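Local structure of fibronectin type III domain-containing protein (6P2K) at residues B[401-409]-B[743-751]; B[448-456]-B[511-522]. The protein probably hydrolyses xyloglucan-type beta-glucans as a family 74 glycoside hydrolase, this chain being its presumed catalytic part of two seven-bladed beta-propellers. All blocks are in the same frame, centred on the assembly; numbering follows the deposited sequence.

Contact 1. Residues B[401-409]-B[743-751]; sequences TYTYDVAVH and MTSSRFIKD
Arg747 reaches across to strand 403-409 and meets it at two points. Its NE gives a hydrogen bond of 2.7 Å to Val406 O, approaching close to the carbonyl axis (C=O...N angle 166°). NH2 of the same guanidinium forms a salt bridge to Asp405 OD1 at 3.2 Å; as a hydrogen bond this is weak, bent to 133°, although the carboxylate and guanidinium planes are almost parallel. The arginine chain runs extended from CG to NE, with CG anti to the carbonyl carbon (chi1 -68°), which carries the head over to the other strand. Both oxygens of Asp405 are occupied: OD1 also accepts from Val406 N at 2.7 Å, while OD2 binds the zinc ion, which Asp513 shares. At the other end, Thr744 OG1 donates to Thr403 O over a short 2.5 Å, in the carbonyl plane, and is also bonded to Thr760.

Outward from these bonds, Thr744 CG2 sits 3.8 Å from Tyr402 OH, a hydroxyl whose polar partner is Lys693. Ser745 CB packs on Tyr404 O, next to a classic beta bulge in which Tyr404 and Asp405 both face Gly416. Beyond Arg747, Ile749 CD1 meets Val408 CG2 at 3.6 Å.

The strands run nearly parallel, as the inner strands of the first and last blades of the C-terminal propeller. Their axes come no closer than 6.6 Å, and the bonds across are made by side chains, to backbone carbonyls and to one carboxylate. Between these two strands the seam is polar at Thr744 and Arg747 and apolar at Ile749, and Arg747 probably offsets part of the negative charge at the zinc-binding carboxylate.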
# COMPACT_ATOMS: atom_id res chain seq x y z
N THR B 401 -11.44 17.57 35.34
CA THR B 401 -10.20 17.89 34.66
C THR B 401 -10.00 19.40 34.58
O THR B 401 -10.96 20.16 34.42
CB THR B 401 -10.17 17.31 33.25
OG1 THR B 401 -11.22 17.89 32.47
CG2 THR B 401 -10.33 15.80 33.29
N TYR B 402 -8.74 19.82 34.70
CA TYR B 402 -8.35 21.17 34.31
C TYR B 402 -8.19 21.18 32.79
O TYR B 402 -7.24 20.61 32.25
CB TYR B 402 -7.05 21.59 35.00
CG TYR B 402 -6.78 23.08 34.91
CD1 TYR B 402 -6.48 23.67 33.69
CD2 TYR B 402 -6.82 23.88 36.04
CE1 TYR B 402 -6.23 25.02 33.59
CE2 TYR B 402 -6.56 25.24 35.96
CZ TYR B 402 -6.27 25.80 34.73
OH TYR B 402 -6.03 27.15 34.62
N THR B 403 -9.12 21.83 32.10
CA THR B 403 -9.09 21.91 30.65
C THR B 403 -8.76 23.34 30.22
O THR B 403 -9.44 24.29 30.64
CB THR B 403 -10.42 21.46 30.04
OG1 THR B 403 -10.75 20.16 30.54
CG2 THR B 403 -10.30 21.39 28.52
N TYR B 404 -7.72 23.49 29.40
CA TYR B 404 -7.24 24.80 28.97
C TYR B 404 -8.04 25.37 27.81
O TYR B 404 -8.33 26.57 27.77
CB TYR B 404 -5.78 24.72 28.52
CG TYR B 404 -4.72 24.37 29.54
CD1 TYR B 404 -4.22 25.32 30.42
CD2 TYR B 404 -4.16 23.10 29.57
CE1 TYR B 404 -3.23 25.01 31.33
CE2 TYR B 404 -3.16 22.77 30.47
CZ TYR B 404 -2.70 23.73 31.35
OH TYR B 404 -1.71 23.40 32.24
N ASP B 405 -8.37 24.53 26.82
CA ASP B 405 -8.81 24.99 25.51
C ASP B 405 -9.59 23.86 24.85
O ASP B 405 -9.50 22.70 25.26
CB ASP B 405 -7.62 25.44 24.65
CG ASP B 405 -7.99 26.48 23.59
OD1 ASP B 405 -9.21 26.62 23.33
OD2 ASP B 405 -7.08 27.18 23.06
N VAL B 406 -10.37 24.22 23.82
CA VAL B 406 -11.17 23.26 23.07
C VAL B 406 -11.15 23.65 21.61
O VAL B 406 -11.03 24.83 21.26
CB VAL B 406 -12.62 23.17 23.60
CG1 VAL B 406 -13.33 24.51 23.44
CG2 VAL B 406 -13.40 22.05 22.92
N ALA B 407 -11.23 22.65 20.73
CA ALA B 407 -11.39 22.87 19.30
C ALA B 407 -12.30 21.79 18.74
O ALA B 407 -12.29 20.65 19.21
CB ALA B 407 -10.04 22.86 18.57
N VAL B 408 -13.10 22.16 17.74
CA VAL B 408 -14.11 21.28 17.17
C VAL B 408 -14.02 21.32 15.65
O VAL B 408 -13.87 22.40 15.06
CB VAL B 408 -15.53 21.68 17.62
CG1 VAL B 408 -16.58 20.83 16.92
CG2 VAL B 408 -15.67 21.56 19.13
N HIS B 409 -14.10 20.15 15.01
CA HIS B 409 -14.35 20.10 13.57
C HIS B 409 -15.22 18.89 13.28
O HIS B 409 -14.77 17.76 13.44
CB HIS B 409 -13.06 20.05 12.77
CG HIS B 409 -13.27 20.28 11.30
ND1 HIS B 409 -13.65 19.27 10.45
CD2 HIS B 409 -13.21 21.41 10.56
CE1 HIS B 409 -13.79 19.77 9.23
NE2 HIS B 409 -13.53 21.06 9.27
N MET B 743 -14.11 29.70 33.86
CA MET B 743 -13.82 29.28 32.50
C MET B 743 -12.41 29.67 32.09
O MET B 743 -11.94 30.77 32.41
CB MET B 743 -14.82 29.87 31.51
CG MET B 743 -16.23 29.33 31.66
SD MET B 743 -17.40 30.18 30.61
CE MET B 743 -18.89 29.25 30.96
N THR B 744 -11.74 28.77 31.38
CA THR B 744 -10.45 29.06 30.76
C THR B 744 -10.57 29.45 29.30
O THR B 744 -9.70 30.17 28.80
CB THR B 744 -9.51 27.85 30.88
OG1 THR B 744 -10.20 26.67 30.43
CG2 THR B 744 -9.06 27.65 32.33
N SER B 745 -11.61 29.00 28.61
CA SER B 745 -11.79 29.29 27.20
C SER B 745 -13.26 29.14 26.83
O SER B 745 -13.98 28.33 27.42
CB SER B 745 -10.94 28.36 26.32
OG SER B 745 -11.54 27.08 26.22
N SER B 746 -13.69 29.93 25.85
CA SER B 746 -15.02 29.81 25.27
C SER B 746 -14.94 30.04 23.77
O SER B 746 -14.18 30.88 23.30
CB SER B 746 -16.02 30.79 25.91
OG SER B 746 -16.11 30.60 27.31
N ARG B 747 -15.73 29.27 23.02
CA ARG B 747 -15.84 29.42 21.58
C ARG B 747 -17.30 29.29 21.18
O ARG B 747 -18.01 28.41 21.70
CB ARG B 747 -15.01 28.38 20.81
CG ARG B 747 -13.50 28.52 20.95
CD ARG B 747 -12.79 27.63 19.94
NE ARG B 747 -11.40 27.37 20.31
CZ ARG B 747 -10.37 28.12 19.92
NH1 ARG B 747 -10.58 29.18 19.15
NH2 ARG B 747 -9.14 27.81 20.31
N PHE B 748 -17.75 30.15 20.28
CA PHE B 748 -19.06 30.00 19.68
C PHE B 748 -18.93 29.09 18.46
O PHE B 748 -18.18 29.40 17.52
CB PHE B 748 -19.65 31.36 19.29
CG PHE B 748 -20.10 32.18 20.46
CD1 PHE B 748 -21.32 31.94 21.07
CD2 PHE B 748 -19.29 33.19 20.96
CE1 PHE B 748 -21.73 32.69 22.15
CE2 PHE B 748 -19.70 33.95 22.04
CZ PHE B 748 -20.92 33.70 22.63
N ILE B 749 -19.64 27.97 18.48
CA ILE B 749 -19.47 26.92 17.49
C ILE B 749 -20.83 26.47 17.00
O ILE B 749 -21.73 26.21 17.81
CB ILE B 749 -18.67 25.73 18.07
CG1 ILE B 749 -17.26 26.19 18.44
CG2 ILE B 749 -18.62 24.58 17.08
CD1 ILE B 749 -16.39 25.09 18.98
N LYS B 750 -20.99 26.39 15.68
CA LYS B 750 -22.22 25.89 15.07
C LYS B 750 -22.12 24.38 14.89
O LYS B 750 -21.15 23.88 14.30
CB LYS B 750 -22.47 26.57 13.73
CG LYS B 750 -23.78 26.16 13.06
CD LYS B 750 -24.18 27.15 11.98
CE LYS B 750 -25.31 28.05 12.45
NZ LYS B 750 -26.55 27.86 11.63
N ASP B 751 -23.11 23.65 15.41
CA ASP B 751 -23.12 22.19 15.36
C ASP B 751 -24.51 21.74 14.95
O ASP B 751 -25.47 21.94 15.69
CB ASP B 751 -22.72 21.60 16.71
CG ASP B 751 -22.66 20.08 16.69
OD1 ASP B 751 -21.78 19.52 16.00
OD2 ASP B 751 -23.50 19.44 17.36
O HOH W 1 -7.59 28.97 26.60

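Contact 2. Residues B[448-456]-B[511-522]; sequences VQAVDIADA and LRDVAVSPANPA. With PE3 (3,6,9,12,15,18,21,24,27,30,33,36,39-tridecaoxahentetracontane-1,41-diol), chain V.
Strands 448-456 and 511-516 are the inner strands of the second and third blades of the C-terminal propeller, lying side by side and almost parallel (6°) in a buried contact; Asp452 ties them directly. Its OD2 accepts from Val516 N at 3.0 Å, a fairly straight bond (159°) that arrives from above the carboxylate plane. OD1 takes Ile453 N of its own strand on the anti side at 2.8 Å, so both oxygens are engaged and the rotation of the carboxylate is fixed. With an alanine in place of Asp452, Val516 N would probably lose its acceptor and a gap would be likely beside Val516 CG2, which packs 3.7 Å from Asp452 CG.

Val516 CG1 and CG2 also lie against Ile453 O, and CG2 touches Ala454 CB. One water links the backbones by donating to both Val451 O and Val514 O. A second connects Gln449 OE1 with Arg512 NE, in the plane of a guanidinium that also makes a cation-pi contact with Trp616 and hydrogen-bonds its carbonyl O through NH2; Gln449 NE2 turns to Asp447. Between these waters Ala450 CB fits in closely, 3.5 Å from Val514 N and 3.6 Å from Asp513 OD1. That oxygen is a zinc ligand, and Asp513 OD2 accepts from Ile573 N.

Past the strand end, an ST motif at Ser517 and an Asx turn at Asn520 fold the chain back to bring Pro521 to Asp455. Asp455 N makes a weak bond to Pro521 O (2.8 Å). Asp455 CB meets Pro521 CB at 3.7 Å, where a polyethylene glycol fragment lies alongside. There is no backbone ladder; one carboxylate, two waters and a single weak backbone bond at the far end link the blades, with small apolar side chains packed between.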
# COMPACT_ATOMS: atom_id res chain seq x y z
N VAL B 448 -1.50 20.39 27.48
CA VAL B 448 -1.92 20.89 26.17
C VAL B 448 -2.67 22.20 26.40
O VAL B 448 -3.89 22.22 26.59
CB VAL B 448 -2.79 19.89 25.41
CG1 VAL B 448 -3.20 20.45 24.05
CG2 VAL B 448 -2.06 18.56 25.24
N GLN B 449 -1.95 23.32 26.35
CA GLN B 449 -2.51 24.62 26.73
C GLN B 449 -3.24 25.34 25.60
O GLN B 449 -3.92 26.33 25.87
CB GLN B 449 -1.40 25.52 27.28
CG GLN B 449 -0.86 25.06 28.64
CD GLN B 449 0.24 25.95 29.20
OE1 GLN B 449 0.26 27.16 28.97
NE2 GLN B 449 1.15 25.35 29.95
N ALA B 450 -3.14 24.87 24.36
CA ALA B 450 -3.80 25.54 23.25
C ALA B 450 -4.05 24.56 22.12
O ALA B 450 -3.19 23.74 21.80
CB ALA B 450 -2.96 26.72 22.75
N VAL B 451 -5.24 24.65 21.53
CA VAL B 451 -5.62 23.86 20.36
C VAL B 451 -6.38 24.76 19.39
O VAL B 451 -6.98 25.76 19.78
CB VAL B 451 -6.47 22.62 20.72
CG1 VAL B 451 -5.64 21.59 21.48
CG2 VAL B 451 -7.69 23.03 21.55
N ASP B 452 -6.35 24.38 18.11
CA ASP B 452 -7.10 25.08 17.06
C ASP B 452 -7.17 24.17 15.84
O ASP B 452 -6.55 23.10 15.80
CB ASP B 452 -6.45 26.43 16.72
CG ASP B 452 -7.47 27.48 16.29
OD1 ASP B 452 -8.60 27.10 15.90
OD2 ASP B 452 -7.14 28.69 16.33
N ILE B 453 -7.93 24.60 14.84
CA ILE B 453 -8.10 23.87 13.59
C ILE B 453 -7.55 24.71 12.45
O ILE B 453 -8.01 25.84 12.24
CB ILE B 453 -9.57 23.49 13.32
CG1 ILE B 453 -10.20 22.85 14.56
CG2 ILE B 453 -9.67 22.57 12.11
CD1 ILE B 453 -9.63 21.48 14.91
N ALA B 454 -6.58 24.17 11.72
CA ALA B 454 -5.96 24.83 10.58
C ALA B 454 -6.38 24.14 9.28
O ALA B 454 -7.28 23.30 9.26
CB ALA B 454 -4.44 24.84 10.75
N ASP B 455 -5.69 24.49 8.19
CA ASP B 455 -6.05 24.01 6.86
C ASP B 455 -4.77 23.67 6.10
O ASP B 455 -3.99 24.57 5.76
CB ASP B 455 -6.86 25.07 6.10
CG ASP B 455 -6.91 24.80 4.62
OD1 ASP B 455 -7.32 23.69 4.24
OD2 ASP B 455 -6.55 25.70 3.83
N ALA B 456 -4.56 22.39 5.82
CA ALA B 456 -3.38 21.91 5.10
C ALA B 456 -3.81 21.39 3.73
O ALA B 456 -4.24 20.24 3.60
CB ALA B 456 -2.66 20.83 5.91
N LEU B 511 4.41 27.57 24.12
CA LEU B 511 3.51 28.29 23.22
C LEU B 511 2.17 28.45 23.95
O LEU B 511 1.23 27.67 23.77
CB LEU B 511 3.34 27.55 21.90
CG LEU B 511 4.59 26.96 21.24
CD1 LEU B 511 4.23 26.22 19.96
CD2 LEU B 511 5.61 28.05 20.97
N ARG B 512 2.09 29.49 24.78
CA ARG B 512 0.94 29.61 25.68
C ARG B 512 -0.36 29.77 24.90
O ARG B 512 -1.42 29.35 25.39
CB ARG B 512 1.13 30.76 26.66
CG ARG B 512 0.16 30.67 27.82
CD ARG B 512 0.45 31.65 28.93
NE ARG B 512 -0.56 31.54 29.98
CZ ARG B 512 -0.99 32.55 30.72
NH1 ARG B 512 -0.50 33.77 30.53
NH2 ARG B 512 -1.93 32.35 31.64
N ASP B 513 -0.32 30.36 23.71
CA ASP B 513 -1.46 30.23 22.81
C ASP B 513 -0.96 29.99 21.39
O ASP B 513 0.15 30.38 21.01
CB ASP B 513 -2.39 31.45 22.84
CG ASP B 513 -3.79 31.15 22.27
OD1 ASP B 513 -4.36 30.05 22.53
OD2 ASP B 513 -4.33 32.03 21.56
N VAL B 514 -1.80 29.30 20.63
CA VAL B 514 -1.61 29.00 19.22
C VAL B 514 -2.94 29.31 18.55
O VAL B 514 -3.98 28.86 19.02
CB VAL B 514 -1.22 27.52 19.00
CG1 VAL B 514 -1.24 27.17 17.52
CG2 VAL B 514 0.13 27.21 19.63
N ALA B 515 -2.91 30.10 17.48
CA ALA B 515 -4.15 30.53 16.86
C ALA B 515 -4.02 30.58 15.35
O ALA B 515 -2.99 30.98 14.81
CB ALA B 515 -4.59 31.91 17.39
N VAL B 516 -5.09 30.17 14.67
CA VAL B 516 -5.16 30.10 13.22
C VAL B 516 -5.83 31.36 12.70
O VAL B 516 -6.82 31.85 13.27
CB VAL B 516 -5.92 28.84 12.78
CG1 VAL B 516 -6.05 28.77 11.28
CG2 VAL B 516 -5.23 27.59 13.31
N SER B 517 -5.29 31.91 11.62
CA SER B 517 -5.89 33.09 11.00
C SER B 517 -7.21 32.73 10.33
O SER B 517 -7.22 31.87 9.44
CB SER B 517 -4.94 33.70 9.97
OG SER B 517 -5.64 34.46 9.01
N PRO B 518 -8.33 33.36 10.70
CA PRO B 518 -9.58 33.07 9.98
C PRO B 518 -9.54 33.52 8.53
O PRO B 518 -10.23 32.91 7.69
CB PRO B 518 -10.63 33.85 10.78
CG PRO B 518 -10.02 34.07 12.13
CD PRO B 518 -8.54 34.22 11.87
N ALA B 519 -8.76 34.55 8.20
CA ALA B 519 -8.67 35.00 6.82
C ALA B 519 -7.88 34.03 5.96
O ALA B 519 -8.11 33.95 4.75
CB ALA B 519 -8.04 36.39 6.76
N ASN B 520 -6.95 33.29 6.57
CA ASN B 520 -6.12 32.33 5.84
C ASN B 520 -5.84 31.17 6.78
O ASN B 520 -4.81 31.14 7.47
CB ASN B 520 -4.82 32.96 5.34
CG ASN B 520 -3.94 31.98 4.59
OD1 ASN B 520 -4.33 30.84 4.34
ND2 ASN B 520 -2.74 32.42 4.23
N PRO B 521 -6.73 30.17 6.83
CA PRO B 521 -6.58 29.09 7.81
C PRO B 521 -5.37 28.20 7.58
O PRO B 521 -5.18 27.25 8.35
CB PRO B 521 -7.89 28.30 7.65
CG PRO B 521 -8.36 28.61 6.27
CD PRO B 521 -7.94 30.02 6.00
N ALA B 522 -4.55 28.46 6.57
CA ALA B 522 -3.27 27.77 6.46
C ALA B 522 -2.19 28.43 7.31
O ALA B 522 -1.15 27.81 7.56
CB ALA B 522 -2.82 27.72 5.00
O43 PE3 V . -10.91 22.22 5.08
C42 PE3 V . -10.94 23.53 5.65
C41 PE3 V . -10.70 23.45 7.16
O40 PE3 V . -10.75 24.78 7.67
C39 PE3 V . -10.56 24.79 9.09
C38 PE3 V . -10.61 26.24 9.58
O37 PE3 V . -11.88 26.82 9.26
O HOH W 2 -1.94 28.80 29.72
O HOH W 3 -5.97 28.22 20.83

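Both contacts belong to the C-terminal propeller, their centres 13 Å apart. Contact 2 is nested in sequence inside contact 1: the chain passes through 401-409, 448-456 and 511-522 before returning at 743-751. Around the ring the inner strands follow as 745-751, 403-409, 447-456 and 511-516, so contact 1 joins the last blade to the first and contact 2 the second to the third. Asp405 and Asp513 share one zinc ion across the intervening strand 447-456, with Asp405 OD2 4.0 Å from Asp513 OD1. Arg747 NH2 also packs against Val451 O, joining the contacts directly. The metal thus links the first and third blades over the strand of the second, near the seam of the ring.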